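Local coordinates for exported protein (Bacteroides fragilis, PDB 4I17) that is of unknown function but is built from TPR repeats, a helical scaffold that in related proteins commonly mediates protein-protein binding, at residues Lys59-Ala62 against Asp63-Ile67; Asp66-Lys70 against Lys71-Leu75; Thr98-Glu101 against Gly102-Val106. All coordinates share one frame; numbering follows the deposited sequence. Where two conformers were deposited one is given.

In the fold
All three contacts are local, made within a single helix or at its end, in an all-helical TPR chain. Contact 1 lies in the body of helix 58-70; contact 2 follows directly, sharing Asp66 and Ile67, and carries the chain through a short turn into helix 75-88. Their centres are about 10 Å apart. Contact 3 comes later, at the C-terminal end of helix 92-105, its centre about 12 Å from that of contact 2 and about 16 Å from that of contact 1. Contacts 2 and 3 touch where Leu75 CB packs 3.8 Å from Val106 CG2. Helix 75-88 lies between and meets side chains from all three, so the local turns are joined into one continuous stack of helices.

Contact 1: residues Lys59-Ala62 against Asp63-Ile67; sequences KEAA and DYFDI
Lys59 and Asp63, one helical turn apart, form a salt bridge on the exposed flank of the helix, Lys59 NZ lying 2.8 Å from Asp63 OD1. The lysine chain leaves with CG opposite the backbone N (chi1 -179°) and then bends at chi2 and chi4, which brings its ammonium round to the carboxylate as the two side chains cross. A long flexible lysine and a short aspartate suit this i to i+4 spacing; at the surface their attraction probably adds only modest stability. On the buried flank the contact is apolar: Ala61 CB packs against CE2 of Phe65, 4.1 Å away. Small alanines at 61 and 62 let neighbouring helices come close. The rings of Tyr64 and Phe65 lie obliquely against carbonyls of the preceding turn, Tyr64 CD2 3.1 Å from Glu60 O and Phe65 CD2 3.1 Å from Ala61 O. Behind these side chains run the backbone bonds that set their spacing, among them Phe65 N to Ala61 O at 2.8 Å, nearly straight at 172°. Asp66 continues the polar flank and turns to Lys82, with which it forms a salt bridge. Helix 58-70 thus packs between helices 42-54 and 75-88, both met by Ala61 and Phe65; Ala62 lies on Tyr86 of the latter, while Tyr64 also reaches Phe27, Ser31 and Leu34 of helix 23-36.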
ATOM      1  N   LYS A  59       6.471  -2.870  19.522  1.00 20.72           N
ATOM      2  CA  LYS A  59       5.226  -2.325  20.072  1.00 22.49           C
ATOM      3  C   LYS A  59       5.478  -0.956  20.684  1.00 24.84           C
ATOM      4  O   LYS A  59       4.632  -0.050  20.561  1.00 23.13           O
ATOM      5  CB  LYS A  59       4.579  -3.300  21.093  1.00 27.06           C
ATOM      6  CG  LYS A  59       3.252  -2.814  21.703  1.00 50.94           C
ATOM      7  CD  LYS A  59       2.108  -2.685  20.672  1.00 64.68           C
ATOM      8  CE  LYS A  59       0.839  -2.104  21.254  1.00 79.32           C
ATOM      9  NZ  LYS A  59       0.950  -0.642  21.494  1.00 88.90           N
ATOM     10  N   GLU A  60       6.648  -0.815  21.337  1.00 20.99           N
ATOM     11  CA  GLU A  60       7.074   0.432  21.960  0.50 20.91           C
ATOM     12  C   GLU A  60       7.238   1.494  20.861  1.00 22.96           C
ATOM     13  O   GLU A  60       6.779   2.628  21.026  1.00 22.02           O
ATOM     14  CB  GLU A  60       8.367   0.187  22.761  0.50 22.64           C
ATOM     15  CG  GLU A  60       8.197  -0.888  23.836  0.50 34.71           C
ATOM     16  CD  GLU A  60       8.503  -2.358  23.543  0.70 58.98           C
ATOM     17  OE1 GLU A  60       8.154  -2.886  22.455  0.70 27.20           O
ATOM     18  OE2 GLU A  60       9.053  -3.005  24.464  0.70 65.86           O
ATOM     19  N   ALA A  61       7.843   1.107  19.707  1.00 19.22           N
ATOM     20  CA  ALA A  61       8.040   2.032  18.583  1.00 17.08           C
ATOM     21  C   ALA A  61       6.685   2.641  18.149  1.00 23.01           C
ATOM     22  O   ALA A  61       6.531   3.874  18.083  1.00 19.29           O
ATOM     23  CB  ALA A  61       8.697   1.300  17.410  1.00 17.78           C
ATOM     24  N   ALA A  62       5.683   1.770  17.959  1.00 19.99           N
ATOM     25  CA  ALA A  62       4.348   2.185  17.547  1.00 20.25           C
ATOM     26  C   ALA A  62       3.753   3.166  18.578  1.00 22.88           C
ATOM     27  O   ALA A  62       3.211   4.196  18.181  1.00 22.35           O
ATOM     28  CB  ALA A  62       3.446   0.953  17.373  1.00 20.43           C
ATOM     29  N   ASP A  63       3.967   2.925  19.878  1.00 20.44           N
ATOM     30  CA  ASP A  63       3.486   3.816  20.946  1.00 19.94           C
ATOM     31  C   ASP A  63       4.133   5.211  20.852  1.00 22.92           C
ATOM     32  O   ASP A  63       3.440   6.210  21.002  1.00 21.78           O
ATOM     33  CB  ASP A  63       3.735   3.212  22.357  1.00 22.44           C
ATOM     34  CG  ASP A  63       2.819   2.025  22.684  1.00 37.34           C
ATOM     35  OD1 ASP A  63       1.707   1.966  22.133  1.00 39.72           O
ATOM     36  OD2 ASP A  63       3.226   1.159  23.484  1.00 41.37           O
ATOM     37  N   TYR A  64       5.443   5.283  20.630  1.00 17.64           N
ATOM     38  CA  TYR A  64       6.120   6.571  20.512  1.00 16.42           C
ATOM     39  C   TYR A  64       5.742   7.288  19.215  1.00 19.69           C
ATOM     40  O   TYR A  64       5.491   8.492  19.261  1.00 19.55           O
ATOM     41  CB  TYR A  64       7.645   6.438  20.662  1.00 17.54           C
ATOM     42  CG  TYR A  64       7.960   6.118  22.101  1.00 21.72           C
ATOM     43  CD1 TYR A  64       7.749   7.059  23.105  1.00 24.49           C
ATOM     44  CD2 TYR A  64       8.347   4.837  22.480  1.00 24.62           C
ATOM     45  CE1 TYR A  64       7.927   6.732  24.454  1.00 27.49           C
ATOM     46  CE2 TYR A  64       8.544   4.504  23.821  1.00 26.12           C
ATOM     47  CZ  TYR A  64       8.327   5.450  24.801  1.00 32.13           C
ATOM     48  OH  TYR A  64       8.507   5.096  26.111  1.00 32.21           O
ATOM     49  N   PHE A  65       5.651   6.577  18.080  1.00 17.26           N
ATOM     50  CA  PHE A  65       5.205   7.285  16.859  1.00 17.15           C
ATOM     51  C   PHE A  65       3.774   7.839  17.056  1.00 21.33           C
ATOM     52  O   PHE A  65       3.466   8.903  16.536  1.00 20.73           O
ATOM     53  CB  PHE A  65       5.277   6.364  15.649  1.00 17.15           C
ATOM     54  CG  PHE A  65       6.692   6.013  15.245  1.00 17.10           C
ATOM     55  CD1 PHE A  65       7.607   7.011  14.899  1.00 18.35           C
ATOM     56  CD2 PHE A  65       7.102   4.679  15.165  1.00 17.77           C
ATOM     57  CE1 PHE A  65       8.887   6.682  14.459  1.00 18.06           C
ATOM     58  CE2 PHE A  65       8.384   4.353  14.720  1.00 19.77           C
ATOM     59  CZ  PHE A  65       9.263   5.358  14.350  1.00 17.72           C
ATOM     60  N   ASP A  66       2.934   7.153  17.853  1.00 18.99           N
ATOM     61  CA  ASP A  66       1.568   7.614  18.137  1.00 21.59           C
ATOM     62  C   ASP A  66       1.578   8.970  18.873  1.00 25.57           C
ATOM     63  O   ASP A  66       0.690   9.788  18.650  1.00 25.88           O
ATOM     64  CB  ASP A  66       0.826   6.575  18.996  1.00 25.88           C
ATOM     65  CG  ASP A  66      -0.162   5.683  18.266  1.00 51.00           C
ATOM     66  OD1 ASP A  66      -0.818   6.172  17.311  1.00 55.27           O
ATOM     67  OD2 ASP A  66      -0.365   4.530  18.718  1.00 57.63           O
ATOM     68  N   ILE A  67       2.569   9.193  19.752  1.00 21.81           N
ATOM     69  CA  ILE A  67       2.735  10.448  20.508  1.00 21.36           C
ATOM     70  C   ILE A  67       2.988  11.545  19.500  1.00 23.64           C
ATOM     71  O   ILE A  67       2.323  12.579  19.536  1.00 23.25           O
ATOM     72  CB  ILE A  67       3.842  10.381  21.600  1.00 25.96           C
ATOM     73  CG1 ILE A  67       3.475   9.349  22.708  1.00 26.96           C
ATOM     74  CG2 ILE A  67       4.096  11.780  22.222  1.00 26.94           C
ATOM     75  CD1 ILE A  67       4.625   9.052  23.723  1.00 34.85           C
TER

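Contact 2: residues Asp66-Lys70 against Lys71-Leu75; sequences DIAIK and KNYNL
Ala68 O is gripped by two backbone donors: Tyr73 N at 2.9 Å, almost straight at 170°, and Lys71 N at 3.2 Å, a weak, bent bond from an N-H that also serves Ile67 O. Within this loop of bonds Asn72 N reaches Ile69 O at 3.0 Å, coming from above the carbonyl plane. Asn72 has positive phi (59°), a conformation that asparagine tolerates better than most residues other than glycine, and it reverses the chain there. Apolar contacts accompany these bonds. Ala68 CB stands at the edge of the Tyr73 ring, 4.2 Å from CD2, while Leu75 CD2 folds back to 4.1 Å from Ile69 CG2, the two side chains crossing at a slant. Lys71 runs alongside Ile67, and in the conformer modelled here its NZ is hydrogen-bonded to the carbonyl of Asn39. Tyr73 packs outward on Ser42, Val43 and Tyr46 of helix 42-54, and Ile69 on Ala78 and Tyr79 of helix 75-88. The 6→1 and 5→2 bonds, with the apolar pair Ala68 and Tyr73 across them, form a Schellman motif that ends helix 58-70 and starts the short turn into helix 75-88, consistent with the antiparallel helix packing of TPR proteins.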
ATOM      1  N   ASP A  66       2.934   7.153  17.853  1.00 18.99           N
ATOM      2  CA  ASP A  66       1.568   7.614  18.137  1.00 21.59           C
ATOM      3  C   ASP A  66       1.578   8.970  18.873  1.00 25.57           C
ATOM      4  O   ASP A  66       0.690   9.788  18.650  1.00 25.88           O
ATOM      5  CB  ASP A  66       0.826   6.575  18.996  1.00 25.88           C
ATOM      6  CG  ASP A  66      -0.162   5.683  18.266  1.00 51.00           C
ATOM      7  OD1 ASP A  66      -0.818   6.172  17.311  1.00 55.27           O
ATOM      8  OD2 ASP A  66      -0.365   4.530  18.718  1.00 57.63           O
ATOM      9  N   ILE A  67       2.569   9.193  19.752  1.00 21.81           N
ATOM     10  CA  ILE A  67       2.735  10.448  20.508  1.00 21.36           C
ATOM     11  C   ILE A  67       2.988  11.545  19.500  1.00 23.64           C
ATOM     12  O   ILE A  67       2.323  12.579  19.536  1.00 23.25           O
ATOM     13  CB  ILE A  67       3.842  10.381  21.600  1.00 25.96           C
ATOM     14  CG1 ILE A  67       3.475   9.349  22.708  1.00 26.96           C
ATOM     15  CG2 ILE A  67       4.096  11.780  22.222  1.00 26.94           C
ATOM     16  CD1 ILE A  67       4.625   9.052  23.723  1.00 34.85           C
ATOM     17  N   ALA A  68       3.919  11.317  18.569  1.00 20.13           N
ATOM     18  CA  ALA A  68       4.209  12.298  17.517  1.00 20.32           C
ATOM     19  C   ALA A  68       2.961  12.562  16.682  1.00 23.78           C
ATOM     20  O   ALA A  68       2.652  13.722  16.393  1.00 24.24           O
ATOM     21  CB  ALA A  68       5.353  11.804  16.631  1.00 20.26           C
ATOM     22  N   ILE A  69       2.191  11.492  16.332  1.00 17.97           N
ATOM     23  CA  ILE A  69       0.978  11.653  15.535  1.00 18.16           C
ATOM     24  C   ILE A  69      -0.035  12.514  16.283  1.00 22.94           C
ATOM     25  O   ILE A  69      -0.594  13.427  15.686  1.00 23.92           O
ATOM     26  CB  ILE A  69       0.383  10.290  15.123  1.00 20.30           C
ATOM     27  CG1 ILE A  69       1.361   9.553  14.190  1.00 19.62           C
ATOM     28  CG2 ILE A  69      -1.019  10.464  14.445  1.00 23.10           C
ATOM     29  CD1 ILE A  69       0.993   8.050  13.895  1.00 17.94           C
ATOM     30  N   LYS A  70      -0.254  12.230  17.577  1.00 21.48           N
ATOM     31  CA  LYS A  70      -1.250  12.974  18.346  0.50 22.80           C
ATOM     32  C   LYS A  70      -0.825  14.441  18.544  1.00 27.37           C
ATOM     33  O   LYS A  70      -1.700  15.297  18.679  1.00 28.58           O
ATOM     34  CB  LYS A  70      -1.532  12.281  19.677  0.50 26.47           C
ATOM     35  CG  LYS A  70      -2.442  11.077  19.522  0.50 32.24           C
ATOM     36  CD  LYS A  70      -2.599  10.329  20.833  0.50 42.60           C
ATOM     37  CE  LYS A  70      -3.375   9.048  20.671  0.50 50.46           C
ATOM     38  NZ  LYS A  70      -3.370   8.248  21.924  0.50 62.43           N
ATOM     39  N   LYS A  71       0.486  14.746  18.478  1.00 22.32           N
ATOM     40  CA  LYS A  71       0.947  16.136  18.597  0.50 21.56           C
ATOM     41  C   LYS A  71       1.082  16.794  17.202  1.00 25.79           C
ATOM     42  O   LYS A  71       1.582  17.920  17.108  1.00 27.71           O
ATOM     43  CB  LYS A  71       2.280  16.220  19.363  0.50 22.79           C
ATOM     44  CG  LYS A  71       2.274  15.650  20.787  0.50 26.03           C
ATOM     45  CD  LYS A  71       1.350  16.380  21.774  0.50 33.50           C
ATOM     46  CE  LYS A  71       1.750  16.139  23.217  0.50 39.88           C
ATOM     47  NZ  LYS A  71       1.587  14.716  23.640  0.50 40.76           N
ATOM     48  N   ASN A  72       0.640  16.100  16.120  1.00 22.70           N
ATOM     49  CA  ASN A  72       0.671  16.606  14.725  1.00 21.64           C
ATOM     50  C   ASN A  72       2.083  16.931  14.303  1.00 24.28           C
ATOM     51  O   ASN A  72       2.307  17.927  13.617  1.00 25.32           O
ATOM     52  CB  ASN A  72      -0.190  17.897  14.589  1.00 23.85           C
ATOM     53  CG  ASN A  72      -1.553  17.825  15.203  1.00 38.75           C
ATOM     54  OD1 ASN A  72      -1.866  18.520  16.181  1.00 36.09           O
ATOM     55  ND2 ASN A  72      -2.369  16.971  14.665  1.00 25.65           N
ATOM     56  N   TYR A  73       3.043  16.128  14.756  1.00 20.02           N
ATOM     57  CA  TYR A  73       4.444  16.382  14.463  1.00 20.57           C
ATOM     58  C   TYR A  73       4.953  15.434  13.396  1.00 24.11           C
ATOM     59  O   TYR A  73       4.830  14.217  13.570  1.00 21.31           O
ATOM     60  CB  TYR A  73       5.303  16.206  15.744  1.00 21.56           C
ATOM     61  CG  TYR A  73       6.785  16.291  15.444  1.00 24.48           C
ATOM     62  CD1 TYR A  73       7.367  17.494  15.045  1.00 27.28           C
ATOM     63  CD2 TYR A  73       7.591  15.159  15.492  1.00 23.45           C
ATOM     64  CE1 TYR A  73       8.708  17.558  14.676  1.00 27.71           C
ATOM     65  CE2 TYR A  73       8.942  15.220  15.162  1.00 24.58           C
ATOM     66  CZ  TYR A  73       9.488  16.415  14.724  1.00 29.76           C
ATOM     67  OH  TYR A  73      10.819  16.482  14.395  1.00 28.67           O
ATOM     68  N   ASN A  74       5.622  15.978  12.347  1.00 22.36           N
ATOM     69  CA  ASN A  74       6.313  15.145  11.346  1.00 21.64           C
ATOM     70  C   ASN A  74       5.417  13.975  10.913  1.00 24.26           C
ATOM     71  O   ASN A  74       5.825  12.812  10.953  1.00 21.91           O
ATOM     72  CB  ASN A  74       7.587  14.605  12.045  1.00 20.94           C
ATOM     73  CG  ASN A  74       8.705  14.155  11.161  1.00 34.02           C
ATOM     74  OD1 ASN A  74       8.687  14.366   9.959  1.00 29.64           O
ATOM     75  ND2 ASN A  74       9.699  13.497  11.753  1.00 28.49           N
ATOM     76  N   LEU A  75       4.164  14.294  10.593  1.00 21.23           N
ATOM     77  CA  LEU A  75       3.114  13.308  10.384  1.00 23.59           C
ATOM     78  C   LEU A  75       3.388  12.248   9.363  1.00 27.10           C
ATOM     79  O   LEU A  75       3.129  11.093   9.669  1.00 27.75           O
ATOM     80  CB  LEU A  75       1.791  13.979  10.065  1.00 24.88           C
ATOM     81  CG  LEU A  75       1.122  14.585  11.273  1.00 29.43           C
ATOM     82  CD1 LEU A  75      -0.142  15.316  10.864  1.00 31.47           C
ATOM     83  CD2 LEU A  75       0.794  13.513  12.312  1.00 30.25           C
TER

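Contact 3: residues Thr98-Glu101 against Gly102-Val106; sequences TLTE and GIKAV
Ile103 packs tightly against the carbonyls of Leu99 and Thr100, whereas Glu101 and Lys104 make the looser, exposed side of this helical turn. Ile103 N bonds to Leu99 O at 2.9 Å, and its side chain presses on the same turn. With CG1 held between the backbone N and the carbonyl carbon (chi1 62°), an unfavourable choice for a branched residue in a helix, that atom lies 3.2 Å from Thr100 O in a tight, somewhat strained placement. Gly102 N bonds to Thr98 O, also at 2.9 Å; having no side chain, this buried glycine takes up little room on its flank of the helix. Leu99 and Ile103 then continue onto Leu115 and Ile112 of helix 110-129, while Leu99 also meets Ser83 of helix 75-88. Across the turn the packing is looser. Lys104 stretches out beside Thr100, its NZ 3.8 Å from the methyl CG2, while the Thr100 hydroxyl is taken by Ile96 O. Glu101 bends at chi2, but its OE2 stays 4.1 Å from Lys104 NZ, beyond salt-bridge range. Attraction between these exposed opposite charges is probably weak and screened by water; the turn probably owes its stability mainly to its backbone bonds and apolar packing.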
ATOM      1  N   THR A  98      -2.742   1.556   9.164  1.00 17.01           N
ATOM      2  CA  THR A  98      -1.952   2.739   9.540  1.00 17.11           C
ATOM      3  C   THR A  98      -1.652   3.562   8.320  1.00 20.85           C
ATOM      4  O   THR A  98      -1.827   4.782   8.359  1.00 18.97           O
ATOM      5  CB  THR A  98      -0.657   2.350  10.281  1.00 22.28           C
ATOM      6  OG1 THR A  98      -1.009   1.538  11.395  1.00 24.22           O
ATOM      7  CG2 THR A  98       0.083   3.575  10.813  1.00 21.82           C
ATOM      8  N   LEU A  99      -1.213   2.921   7.225  1.00 17.98           N
ATOM      9  CA  LEU A  99      -0.974   3.702   6.005  1.00 18.18           C
ATOM     10  C   LEU A  99      -2.254   4.384   5.531  1.00 23.76           C
ATOM     11  O   LEU A  99      -2.177   5.495   5.011  1.00 23.88           O
ATOM     12  CB  LEU A  99      -0.405   2.825   4.882  1.00 19.14           C
ATOM     13  CG  LEU A  99       1.031   2.301   5.108  1.00 22.80           C
ATOM     14  CD1 LEU A  99       1.399   1.315   4.004  1.00 23.97           C
ATOM     15  CD2 LEU A  99       2.049   3.457   5.106  1.00 25.39           C
ATOM     16  N   THR A 100      -3.429   3.721   5.696  1.00 22.12           N
ATOM     17  CA  THR A 100      -4.726   4.268   5.267  1.00 21.92           C
ATOM     18  C   THR A 100      -5.021   5.523   6.088  1.00 26.19           C
ATOM     19  O   THR A 100      -5.443   6.535   5.533  1.00 25.62           O
ATOM     20  CB  THR A 100      -5.829   3.204   5.351  1.00 26.34           C
ATOM     21  OG1 THR A 100      -5.433   2.064   4.572  1.00 25.35           O
ATOM     22  CG2 THR A 100      -7.187   3.722   4.827  1.00 27.56           C
ATOM     23  N   GLU A 101      -4.791   5.462   7.410  1.00 24.57           N
ATOM     24  CA  GLU A 101      -4.952   6.614   8.296  1.00 25.72           C
ATOM     25  C   GLU A 101      -3.990   7.732   7.872  1.00 29.02           C
ATOM     26  O   GLU A 101      -4.396   8.875   7.793  1.00 27.87           O
ATOM     27  CB  GLU A 101      -4.693   6.213   9.762  1.00 27.74           C
ATOM     28  CG  GLU A 101      -5.842   5.435  10.390  1.00 42.39           C
ATOM     29  CD  GLU A 101      -7.206   6.101  10.291  1.00 79.83           C
ATOM     30  OE1 GLU A 101      -7.334   7.272  10.717  1.00 78.24           O
ATOM     31  OE2 GLU A 101      -8.138   5.461   9.748  1.00 79.92           O
ATOM     32  N   GLY A 102      -2.764   7.369   7.507  1.00 24.82           N
ATOM     33  CA  GLY A 102      -1.763   8.331   7.057  1.00 25.02           C
ATOM     34  C   GLY A 102      -2.121   9.037   5.766  1.00 31.70           C
ATOM     35  O   GLY A 102      -1.946  10.249   5.688  1.00 31.44           O
ATOM     36  N   ILE A 103      -2.666   8.299   4.746  1.00 30.35           N
ATOM     37  CA  ILE A 103      -3.050   8.923   3.461  1.00 31.59           C
ATOM     38  C   ILE A 103      -4.231   9.872   3.664  1.00 35.10           C
ATOM     39  O   ILE A 103      -4.345  10.840   2.928  1.00 36.34           O
ATOM     40  CB  ILE A 103      -3.333   7.961   2.272  1.00 36.06           C
ATOM     41  CG1 ILE A 103      -4.518   7.012   2.511  1.00 37.47           C
ATOM     42  CG2 ILE A 103      -2.104   7.244   1.751  1.00 36.79           C
ATOM     43  CD1 ILE A 103      -5.668   7.233   1.572  1.00 53.31           C
ATOM     44  N   LYS A 104      -5.095   9.597   4.646  1.00 30.67           N
ATOM     45  CA  LYS A 104      -6.230  10.450   5.001  1.00 31.69           C
ATOM     46  C   LYS A 104      -5.740  11.712   5.719  1.00 36.67           C
ATOM     47  O   LYS A 104      -6.281  12.786   5.484  1.00 37.67           O
ATOM     48  CB  LYS A 104      -7.220   9.685   5.904  1.00 35.26           C
ATOM     49  CG  LYS A 104      -8.094   8.703   5.128  1.00 51.71           C
ATOM     50  CD  LYS A 104      -8.951   7.842   6.039  1.00 63.22           C
ATOM     51  CE  LYS A 104      -9.594   6.714   5.266  1.00 73.31           C
ATOM     52  NZ  LYS A 104     -10.185   5.687   6.168  1.00 83.81           N
ATOM     53  N   ALA A 105      -4.706  11.599   6.565  1.00 32.14           N
ATOM     54  CA  ALA A 105      -4.197  12.755   7.319  1.00 32.73           C
ATOM     55  C   ALA A 105      -3.307  13.681   6.462  1.00 36.89           C
ATOM     56  O   ALA A 105      -3.383  14.912   6.606  1.00 37.94           O
ATOM     57  CB  ALA A 105      -3.429  12.289   8.549  1.00 32.62           C
ATOM     58  N   VAL A 106      -2.425  13.097   5.633  1.00 31.36           N
ATOM     59  CA  VAL A 106      -1.504  13.831   4.761  1.00 31.83           C
ATOM     60  C   VAL A 106      -1.748  13.379   3.288  1.00 35.81           C
ATOM     61  O   VAL A 106      -0.921  12.655   2.721  1.00 33.01           O
ATOM     62  CB  VAL A 106      -0.005  13.694   5.182  1.00 35.96           C
ATOM     63  CG1 VAL A 106       0.819  14.868   4.640  1.00 36.69           C
ATOM     64  CG2 VAL A 106       0.150  13.608   6.695  1.00 35.25           C
TER